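Local atomic coordinates of SufC protein (Thermus thermophilus, PDB entry 2D2E), a protein that probably binds and hydrolyses ATP as a cytoplasmic ABC-type ATPase of the Suf system, which is associated with iron–sulfur cluster assembly. Residues E30-G36 / A196-Y202; L129-Y135 / R151-L155. All blocks are in the same frame, centred on the assembly; numbering follows the deposited sequence. Where two conformers were deposited one is given.

Interaction 1: residues E30-G36 / A196-Y202; sequences EVHALMG and ALVITHY
The imidazole of H32, whose CB rests 3.9 Å from CD1 of L197, has the carboxylate of E30 at its edge and in its plane. NE2 of H32 gives a nearly straight hydrogen bond of 2.7 Å to OE1 of E30, on that oxygen's anti lone pair; ND1 is hydrogen-bonded to H215 NE2, whose ring also meets this one, so both ring nitrogens are engaged and the ring is fixed in rotation.

Two parallel strands run in step here. H32 and L34 grip the partner with both backbone polar atoms: H32 N donates to A196 O (2.8 Å), V198 N to H32 O (2.8 Å), L34 N to V198 O, and T200 N to L34 O. Leucine and isoleucine suit the buried face of L34, L197 and I199, where CB of L34 meets CD1 of L197 (3.9 Å) and CG1 of I199. On the other face V31 CG1 meets A196 CB and V198 CG2, and small A33 sets its CB near V198 O. With OG1 anti to the backbone N (chi1 -177°), T200 can hydrogen-bond to Y202 O at 2.7 Å, while its methyl CG2 lies alongside CG of M35 at 3.9 Å. G36 adopts backbone angles at which a CB would collide with the M35 carbonyl; it probably opens the Walker A P-loop, while H201 probably corresponds to the H-loop histidine of ABC ATPases.

In the sheet, strand 31-35 lies between 195-199 and 213-218: V31 turns its N-H to D212, and A33 and M35 make backbone hydrogen bonds to 213-218. Helix 42-50, through K42, covers L34 and I199, and L24 of strand 16-27 packs on L34 and L197.

Interaction 2: residues L129-Y135 / R151-L155; sequences LDWDESY and RNEIL
R151 reaches from its helix between the rings of W131 and Y135. Its CB lies 3.5 Å from Y135 OH, and CG passes 4.1 Å from W131 CH2. A bend at chi3 (66°) brings NE to 3.7 Å from both W131 CH2 and Y135 CE1. Beyond it CZ stands 4.1 Å from the centroid of the W131 six-membered ring, over the face, a cation-pi contact in which the guanidinium is steeply tilted (69°) and brings NH2 to 3.3 Å from CD2. Against Y135 the same group lies flat, planes 8° apart, in an offset stack, with NH1 nearest CD1.

Both rings come from the link after helix 115-129, which a Schellman motif ends with D130 at positive phi; the chain then runs on into the 3-10 turn holding Y135. Helix 148-160 begins at the end of what appears to be the ABC signature sequence, in the helical part of the ATPase.

Replacing W131 with an alanine would probably leave the guanidinium with Y135 alone of the two rings and open a gap above L129, whose CB covers the opposite indole face. L129 CD2 meets I154 CG2 at 4.0 Å, and I154 touches V181 of helix 176-189.

How the interactions relate
Interaction 1 belongs to the buried sheet at the heart of the ATPase, about 9 Å from the chain centre, whereas interaction 2 is only partly buried and about 18 Å out; the contact centres are about 23 Å apart. They share no strand or helix and do not touch. Their chemistry follows their places: 30-36 with 196-202 is joined by regular backbone hydrogen bonds and aliphatic side chains, close to the residues that bind ADP and magnesium, while 129-135 with 151-155 relies on side chains, a charged arginine held by two aromatic rings, with leucine and isoleucine contacts alongside. Along the chain, the helical region of interaction 2 is inserted between the two strands of interaction 1.

Interaction 1: residues E30-G36 / A196-Y202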
ATOM      1  N   GLU A  30      10.146   0.726   8.773  1.00 10.91           N
ATOM      2  CA  GLU A  30       9.462  -0.514   9.109  1.00  9.65           C
ATOM      3  C   GLU A  30       8.364  -0.889   8.125  1.00 10.20           C
ATOM      4  O   GLU A  30       7.854  -0.055   7.377  1.00 11.52           O
ATOM      5  CB  GLU A  30       8.862  -0.434  10.529  1.00 12.06           C
ATOM      6  CG  GLU A  30       9.948  -0.359  11.610  1.00 13.98           C
ATOM      7  CD  GLU A  30       9.429  -0.354  13.046  1.00 19.57           C
ATOM      8  OE1 GLU A  30       8.240  -0.640  13.307  1.00 14.55           O
ATOM      9  OE2 GLU A  30      10.248  -0.062  13.952  1.00 21.75           O
ATOM     10  N   VAL A  31       8.035  -2.176   8.128  1.00  8.84           N
ATOM     11  CA  VAL A  31       6.967  -2.727   7.290  1.00  8.64           C
ATOM     12  C   VAL A  31       5.999  -3.403   8.252  1.00 11.18           C
ATOM     13  O   VAL A  31       6.351  -4.330   8.983  1.00  9.59           O
ATOM     14  CB  VAL A  31       7.482  -3.771   6.273  1.00 11.05           C
ATOM     15  CG1 VAL A  31       6.299  -4.378   5.509  1.00 10.50           C
ATOM     16  CG2 VAL A  31       8.438  -3.116   5.289  1.00 10.96           C
ATOM     17  N   HIS A  32       4.772  -2.892   8.281  1.00 10.35           N
ATOM     18  CA  HIS A  32       3.750  -3.445   9.161  1.00 10.15           C
ATOM     19  C   HIS A  32       2.630  -4.095   8.368  1.00  9.11           C
ATOM     20  O   HIS A  32       2.460  -3.826   7.164  1.00 10.17           O
ATOM     21  CB  HIS A  32       3.131  -2.344  10.006  1.00 12.52           C
ATOM     22  CG  HIS A  32       4.057  -1.784  11.031  1.00 10.57           C
ATOM     23  ND1 HIS A  32       3.602  -1.055  12.108  1.00  9.97           N
ATOM     24  CD2 HIS A  32       5.408  -1.813  11.132  1.00 10.10           C
ATOM     25  CE1 HIS A  32       4.639  -0.657  12.830  1.00 11.71           C
ATOM     26  NE2 HIS A  32       5.744  -1.102  12.258  1.00 10.07           N
ATOM     27  N   ALA A  33       1.873  -4.940   9.065  1.00  9.69           N
ATOM     28  CA  ALA A  33       0.706  -5.610   8.496  1.00  6.98           C
ATOM     29  C   ALA A  33      -0.562  -5.135   9.232  1.00  9.54           C
ATOM     30  O   ALA A  33      -0.522  -4.882  10.450  1.00 11.25           O
ATOM     31  CB  ALA A  33       0.854  -7.152   8.668  1.00 10.17           C
ATOM     32  N   LEU A  34      -1.677  -5.011   8.495  1.00  9.35           N
ATOM     33  CA  LEU A  34      -2.976  -4.669   9.081  1.00  7.41           C
ATOM     34  C   LEU A  34      -3.901  -5.796   8.624  1.00  9.04           C
ATOM     35  O   LEU A  34      -4.201  -5.926   7.433  1.00 10.15           O
ATOM     36  CB  LEU A  34      -3.525  -3.329   8.568  1.00 10.90           C
ATOM     37  CG  LEU A  34      -4.948  -3.012   9.079  1.00  9.28           C
ATOM     38  CD1 LEU A  34      -5.036  -3.022  10.612  1.00 12.61           C
ATOM     39  CD2 LEU A  34      -5.356  -1.665   8.517  1.00 11.45           C
ATOM     40  N   MET A  35      -4.327  -6.602   9.588  1.00  8.58           N
ATOM     41  CA  MET A  35      -5.191  -7.750   9.331  1.00  8.45           C
ATOM     42  C   MET A  35      -6.555  -7.532   9.956  1.00 11.27           C
ATOM     43  O   MET A  35      -6.772  -6.579  10.705  1.00 13.81           O
ATOM     44  CB  MET A  35      -4.558  -9.014   9.931  1.00 12.27           C
ATOM     45  CG  MET A  35      -3.211  -9.351   9.339  1.00 17.60           C
ATOM     46  SD  MET A  35      -2.588 -10.915   9.982  1.00 14.97           S
ATOM     47  CE  MET A  35      -3.739 -12.055   9.251  1.00 16.54           C
ATOM     48  N   GLY A  36      -7.485  -8.417   9.631  1.00 11.86           N
ATOM     49  CA  GLY A  36      -8.795  -8.307  10.232  1.00 13.22           C
ATOM     50  C   GLY A  36      -9.843  -9.022   9.413  1.00  9.36           C
ATOM     51  O   GLY A  36      -9.581  -9.440   8.282  1.00 12.95           O
ATOM     52  N   ALA A 196       5.971   0.888   5.163  1.00  9.75           N
ATOM     53  CA  ALA A 196       4.836   0.300   4.449  1.00  9.44           C
ATOM     54  C   ALA A 196       3.822  -0.346   5.386  1.00  9.40           C
ATOM     55  O   ALA A 196       4.161  -0.796   6.488  1.00  9.55           O
ATOM     56  CB  ALA A 196       5.336  -0.755   3.474  1.00 12.21           C
ATOM     57  N   LEU A 197       2.573  -0.385   4.927  1.00  8.75           N
ATOM     58  CA  LEU A 197       1.508  -1.051   5.672  1.00  7.84           C
ATOM     59  C   LEU A 197       0.875  -1.988   4.642  1.00  8.97           C
ATOM     60  O   LEU A 197       0.350  -1.529   3.629  1.00  8.87           O
ATOM     61  CB  LEU A 197       0.466  -0.031   6.162  1.00  9.41           C
ATOM     62  CG  LEU A 197      -0.712  -0.637   6.956  1.00 11.30           C
ATOM     63  CD1 LEU A 197      -0.211  -1.280   8.247  1.00 14.08           C
ATOM     64  CD2 LEU A 197      -1.747   0.430   7.261  1.00 14.00           C
ATOM     65  N   VAL A 198       0.928  -3.292   4.911  1.00  8.81           N
ATOM     66  CA  VAL A 198       0.352  -4.291   4.018  1.00  8.05           C
ATOM     67  C   VAL A 198      -0.962  -4.714   4.671  1.00  9.55           C
ATOM     68  O   VAL A 198      -0.973  -5.207   5.822  1.00  9.88           O
ATOM     69  CB  VAL A 198       1.301  -5.497   3.890  1.00  7.23           C
ATOM     70  CG1 VAL A 198       0.696  -6.584   3.014  1.00  9.35           C
ATOM     71  CG2 VAL A 198       2.626  -5.035   3.305  1.00 10.75           C
ATOM     72  N   ILE A 199      -2.065  -4.481   3.958  1.00  9.74           N
ATOM     73  CA  ILE A 199      -3.400  -4.816   4.459  1.00  8.25           C
ATOM     74  C   ILE A 199      -3.778  -6.159   3.859  1.00  8.70           C
ATOM     75  O   ILE A 199      -3.667  -6.361   2.654  1.00 10.24           O
ATOM     76  CB  ILE A 199      -4.419  -3.713   4.039  1.00  7.53           C
ATOM     77  CG1 ILE A 199      -3.947  -2.383   4.626  1.00  7.32           C
ATOM     78  CG2 ILE A 199      -5.845  -4.061   4.523  1.00  9.39           C
ATOM     79  CD1 ILE A 199      -4.756  -1.178   4.136  1.00 13.23           C
ATOM     80  N   THR A 200      -4.223  -7.089   4.700  1.00  7.78           N
ATOM     81  CA  THR A 200      -4.544  -8.409   4.189  1.00  9.20           C
ATOM     82  C   THR A 200      -5.515  -9.122   5.129  1.00 14.39           C
ATOM     83  O   THR A 200      -5.600  -8.794   6.321  1.00 13.93           O
ATOM     84  CB  THR A 200      -3.214  -9.225   4.084  1.00 15.62           C
ATOM     85  OG1 THR A 200      -3.455 -10.509   3.511  1.00 14.16           O
ATOM     86  CG2 THR A 200      -2.603  -9.424   5.459  1.00 12.90           C
ATOM     87  N   HIS A 201      -6.274 -10.070   4.582  1.00 11.78           N
ATOM     88  CA  HIS A 201      -7.177 -10.871   5.402  1.00 11.64           C
ATOM     89  C   HIS A 201      -6.432 -12.146   5.790  1.00 10.15           C
ATOM     90  O   HIS A 201      -6.422 -12.553   6.953  1.00 12.07           O
ATOM     91  CB  HIS A 201      -8.441 -11.252   4.615  1.00 11.61           C
ATOM     92  CG  HIS A 201      -9.384 -12.098   5.408  1.00 13.17           C
ATOM     93  ND1 HIS A 201      -9.581 -13.438   5.158  1.00 25.11           N
ATOM     94  CD2 HIS A 201     -10.126 -11.804   6.505  1.00 12.16           C
ATOM     95  CE1 HIS A 201     -10.407 -13.937   6.063  1.00 18.01           C
ATOM     96  NE2 HIS A 201     -10.752 -12.966   6.891  1.00 25.85           N
ATOM     97  N   TYR A 202      -5.770 -12.758   4.812  1.00 10.63           N
ATOM     98  CA  TYR A 202      -4.994 -13.985   5.045  1.00 13.32           C
ATOM     99  C   TYR A 202      -3.579 -13.669   5.484  1.00 14.02           C
ATOM    100  O   TYR A 202      -2.985 -12.684   5.062  1.00 14.40           O
ATOM    101  CB  TYR A 202      -4.876 -14.816   3.761  1.00 14.22           C
ATOM    102  CG  TYR A 202      -6.183 -15.383   3.300  1.00 13.60           C
ATOM    103  CD1 TYR A 202      -6.798 -14.908   2.137  1.00 14.05           C
ATOM    104  CD2 TYR A 202      -6.816 -16.389   4.021  1.00 16.51           C
ATOM    105  CE1 TYR A 202      -8.010 -15.427   1.701  1.00 17.73           C
ATOM    106  CE2 TYR A 202      -8.046 -16.914   3.591  1.00 21.11           C
ATOM    107  CZ  TYR A 202      -8.628 -16.427   2.432  1.00 26.47           C
ATOM    108  OH  TYR A 202      -9.823 -16.951   1.991  1.00 29.35           O
TER

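Interaction 2: residues L129-Y135 / R151-L155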
ATOM      1  N   LEU A 129      14.394  -5.933  -8.724  1.00 20.69           N
ATOM      2  CA  LEU A 129      13.322  -6.910  -8.880  1.00 18.35           C
ATOM      3  C   LEU A 129      13.781  -8.154  -9.632  1.00 21.61           C
ATOM      4  O   LEU A 129      13.057  -9.142  -9.709  1.00 22.46           O
ATOM      5  CB  LEU A 129      12.167  -6.288  -9.652  1.00 18.41           C
ATOM      6  CG  LEU A 129      11.462  -5.122  -8.975  1.00 17.03           C
ATOM      7  CD1 LEU A 129      10.462  -4.487  -9.942  1.00 16.69           C
ATOM      8  CD2 LEU A 129      10.762  -5.629  -7.714  1.00 17.56           C
ATOM      9  N   ASP A 130      14.993  -8.093 -10.182  1.00 22.69           N
ATOM     10  CA  ASP A 130      15.535  -9.184 -10.982  1.00 25.87           C
ATOM     11  C   ASP A 130      14.561  -9.510 -12.120  1.00 25.99           C
ATOM     12  O   ASP A 130      14.216 -10.677 -12.347  1.00 26.05           O
ATOM     13  CB  ASP A 130      15.772 -10.438 -10.131  1.00 30.37           C
ATOM     14  CG  ASP A 130      16.454 -11.553 -10.921  1.00 37.69           C
ATOM     15  OD1 ASP A 130      16.294 -12.736 -10.552  1.00 33.74           O
ATOM     16  OD2 ASP A 130      17.160 -11.241 -11.908  1.00 34.71           O
ATOM     17  N   TRP A 131      14.105  -8.465 -12.822  1.00 22.94           N
ATOM     18  CA  TRP A 131      13.181  -8.600 -13.958  1.00 23.57           C
ATOM     19  C   TRP A 131      13.911  -8.205 -15.244  1.00 21.93           C
ATOM     20  O   TRP A 131      14.835  -7.392 -15.205  1.00 24.12           O
ATOM     21  CB  TRP A 131      11.955  -7.684 -13.797  1.00 24.55           C
ATOM     22  CG  TRP A 131      10.972  -8.127 -12.759  1.00 25.42           C
ATOM     23  CD1 TRP A 131      11.088  -9.203 -11.925  1.00 29.43           C
ATOM     24  CD2 TRP A 131       9.747  -7.473 -12.403  1.00 27.70           C
ATOM     25  NE1 TRP A 131      10.013  -9.259 -11.073  1.00 24.98           N
ATOM     26  CE2 TRP A 131       9.170  -8.214 -11.347  1.00 27.82           C
ATOM     27  CE3 TRP A 131       9.073  -6.343 -12.884  1.00 28.38           C
ATOM     28  CZ2 TRP A 131       7.961  -7.847 -10.742  1.00 27.86           C
ATOM     29  CZ3 TRP A 131       7.861  -5.980 -12.280  1.00 28.48           C
ATOM     30  CH2 TRP A 131       7.320  -6.734 -11.228  1.00 25.39           C
ATOM     31  N   ASP A 132      13.481  -8.764 -16.377  1.00 22.74           N
ATOM     32  CA  ASP A 132      14.121  -8.472 -17.664  1.00 24.82           C
ATOM     33  C   ASP A 132      13.568  -7.206 -18.297  1.00 22.47           C
ATOM     34  O   ASP A 132      12.368  -6.955 -18.250  1.00 21.43           O
ATOM     35  CB  ASP A 132      13.932  -9.636 -18.641  1.00 33.14           C
ATOM     36  CG  ASP A 132      14.634  -9.399 -19.985  1.00 41.59           C
ATOM     37  OD1 ASP A 132      14.195  -8.525 -20.759  1.00 51.09           O
ATOM     38  OD2 ASP A 132      15.639 -10.087 -20.265  1.00 52.57           O
ATOM     39  N   GLU A 133      14.451  -6.413 -18.895  1.00 21.80           N
ATOM     40  CA  GLU A 133      14.041  -5.169 -19.545  1.00 19.23           C
ATOM     41  C   GLU A 133      12.967  -5.362 -20.623  1.00 20.43           C
ATOM     42  O   GLU A 133      12.227  -4.432 -20.932  1.00 20.23           O
ATOM     43  CB  GLU A 133      15.275  -4.474 -20.135  1.00 24.03           C
ATOM     44  CG  GLU A 133      15.119  -2.970 -20.276  1.00 27.21           C
ATOM     45  CD  GLU A 133      16.442  -2.257 -20.496  1.00 29.75           C
ATOM     46  OE1 GLU A 133      17.328  -2.361 -19.622  1.00 24.92           O
ATOM     47  OE2 GLU A 133      16.591  -1.597 -21.544  1.00 34.13           O
ATOM     48  N   SER A 134      12.878  -6.562 -21.194  1.00 22.65           N
ATOM     49  CA  SER A 134      11.877  -6.861 -22.215  1.00 24.02           C
ATOM     50  C   SER A 134      10.443  -6.666 -21.696  1.00 23.19           C
ATOM     51  O   SER A 134       9.520  -6.425 -22.475  1.00 24.89           O
ATOM     52  CB  SER A 134      12.053  -8.301 -22.723  1.00 28.19           C
ATOM     53  OG  SER A 134      11.892  -9.247 -21.677  1.00 31.08           O
ATOM     54  N   TYR A 135      10.264  -6.768 -20.381  1.00 22.85           N
ATOM     55  CA  TYR A 135       8.949  -6.582 -19.763  1.00 26.04           C
ATOM     56  C   TYR A 135       8.344  -5.208 -20.092  1.00 23.49           C
ATOM     57  O   TYR A 135       7.129  -5.077 -20.274  1.00 23.59           O
ATOM     58  CB  TYR A 135       9.072  -6.738 -18.242  1.00 27.97           C
ATOM     59  CG  TYR A 135       7.838  -6.314 -17.477  1.00 33.12           C
ATOM     60  CD1 TYR A 135       6.686  -7.108 -17.464  1.00 35.35           C
ATOM     61  CD2 TYR A 135       7.808  -5.093 -16.799  1.00 35.18           C
ATOM     62  CE1 TYR A 135       5.538  -6.686 -16.783  1.00 36.06           C
ATOM     63  CE2 TYR A 135       6.674  -4.674 -16.146  1.00 35.30           C
ATOM     64  CZ  TYR A 135       5.551  -5.455 -16.127  1.00 39.72           C
ATOM     65  OH  TYR A 135       4.457  -4.990 -15.420  1.00 43.51           O
ATOM     66  N   ARG A 151       1.925  -6.470 -11.118  1.00 19.55           N
ATOM     67  CA  ARG A 151       3.301  -6.283 -11.582  1.00 20.33           C
ATOM     68  C   ARG A 151       3.553  -4.842 -11.992  1.00 17.49           C
ATOM     69  O   ARG A 151       4.601  -4.281 -11.695  1.00 16.72           O
ATOM     70  CB  ARG A 151       3.613  -7.190 -12.772  1.00 26.97           C
ATOM     71  CG  ARG A 151       3.866  -8.639 -12.405  1.00 31.76           C
ATOM     72  CD  ARG A 151       4.550  -9.393 -13.550  1.00 36.75           C
ATOM     73  NE  ARG A 151       5.904  -8.893 -13.811  1.00 43.60           N
ATOM     74  CZ  ARG A 151       6.775  -9.471 -14.640  1.00 47.36           C
ATOM     75  NH1 ARG A 151       6.443 -10.574 -15.299  1.00 46.98           N
ATOM     76  NH2 ARG A 151       7.982  -8.950 -14.809  1.00 45.69           N
ATOM     77  N   ASN A 152       2.591  -4.253 -12.702  1.00 18.62           N
ATOM     78  CA  ASN A 152       2.708  -2.875 -13.147  1.00 19.34           C
ATOM     79  C   ASN A 152       2.759  -1.921 -11.961  1.00 14.30           C
ATOM     80  O   ASN A 152       3.503  -0.946 -11.977  1.00 16.90           O
ATOM     81  CB  ASN A 152       1.522  -2.499 -14.043  1.00 25.42           C
ATOM     82  CG  ASN A 152       1.640  -1.094 -14.603  1.00 41.27           C
ATOM     83  OD1 ASN A 152       1.723  -0.111 -13.858  1.00 46.91           O
ATOM     84  ND2 ASN A 152       1.651  -0.992 -15.928  1.00 43.20           N
ATOM     85  N   GLU A 153       1.954  -2.188 -10.937  0.50 15.03           N
ATOM     86  CA  GLU A 153       1.945  -1.329  -9.757  0.50 12.80           C
ATOM     87  C   GLU A 153       3.267  -1.428  -8.992  0.50 13.40           C
ATOM     88  O   GLU A 153       3.735  -0.440  -8.427  0.50 11.98           O
ATOM     89  CB  GLU A 153       0.792  -1.702  -8.818  0.50 16.61           C
ATOM     90  CG  GLU A 153      -0.591  -1.542  -9.428  0.50 22.21           C
ATOM     91  CD  GLU A 153      -1.700  -1.770  -8.421  0.50 25.84           C
ATOM     92  OE1 GLU A 153      -1.527  -2.619  -7.519  0.50 28.91           O
ATOM     93  OE2 GLU A 153      -2.750  -1.107  -8.541  0.50 30.62           O
ATOM     94  N   ILE A 154       3.859  -2.618  -8.968  1.00 12.25           N
ATOM     95  CA  ILE A 154       5.133  -2.814  -8.245  1.00 12.39           C
ATOM     96  C   ILE A 154       6.278  -2.107  -8.974  1.00 10.69           C
ATOM     97  O   ILE A 154       7.202  -1.605  -8.349  1.00 11.37           O
ATOM     98  CB  ILE A 154       5.438  -4.312  -8.040  1.00 13.94           C
ATOM     99  CG1 ILE A 154       4.475  -4.885  -6.993  1.00 14.85           C
ATOM    100  CG2 ILE A 154       6.895  -4.518  -7.616  1.00 13.79           C
ATOM    101  CD1 ILE A 154       4.529  -4.141  -5.626  1.00 16.09           C
ATOM    102  N   LEU A 155       6.221  -2.060 -10.306  0.50 11.26           N
ATOM    103  CA  LEU A 155       7.275  -1.357 -11.029  0.50 12.61           C
ATOM    104  C   LEU A 155       7.115   0.133 -10.698  0.50 12.69           C
ATOM    105  O   LEU A 155       8.097   0.853 -10.531  0.50 12.78           O
ATOM    106  CB  LEU A 155       7.167  -1.606 -12.549  0.50 14.41           C
ATOM    107  CG  LEU A 155       8.312  -1.020 -13.389  0.50 14.49           C
ATOM    108  CD1 LEU A 155       9.676  -1.422 -12.821  0.50 15.20           C
ATOM    109  CD2 LEU A 155       8.173  -1.517 -14.816  0.50 13.34           C
TER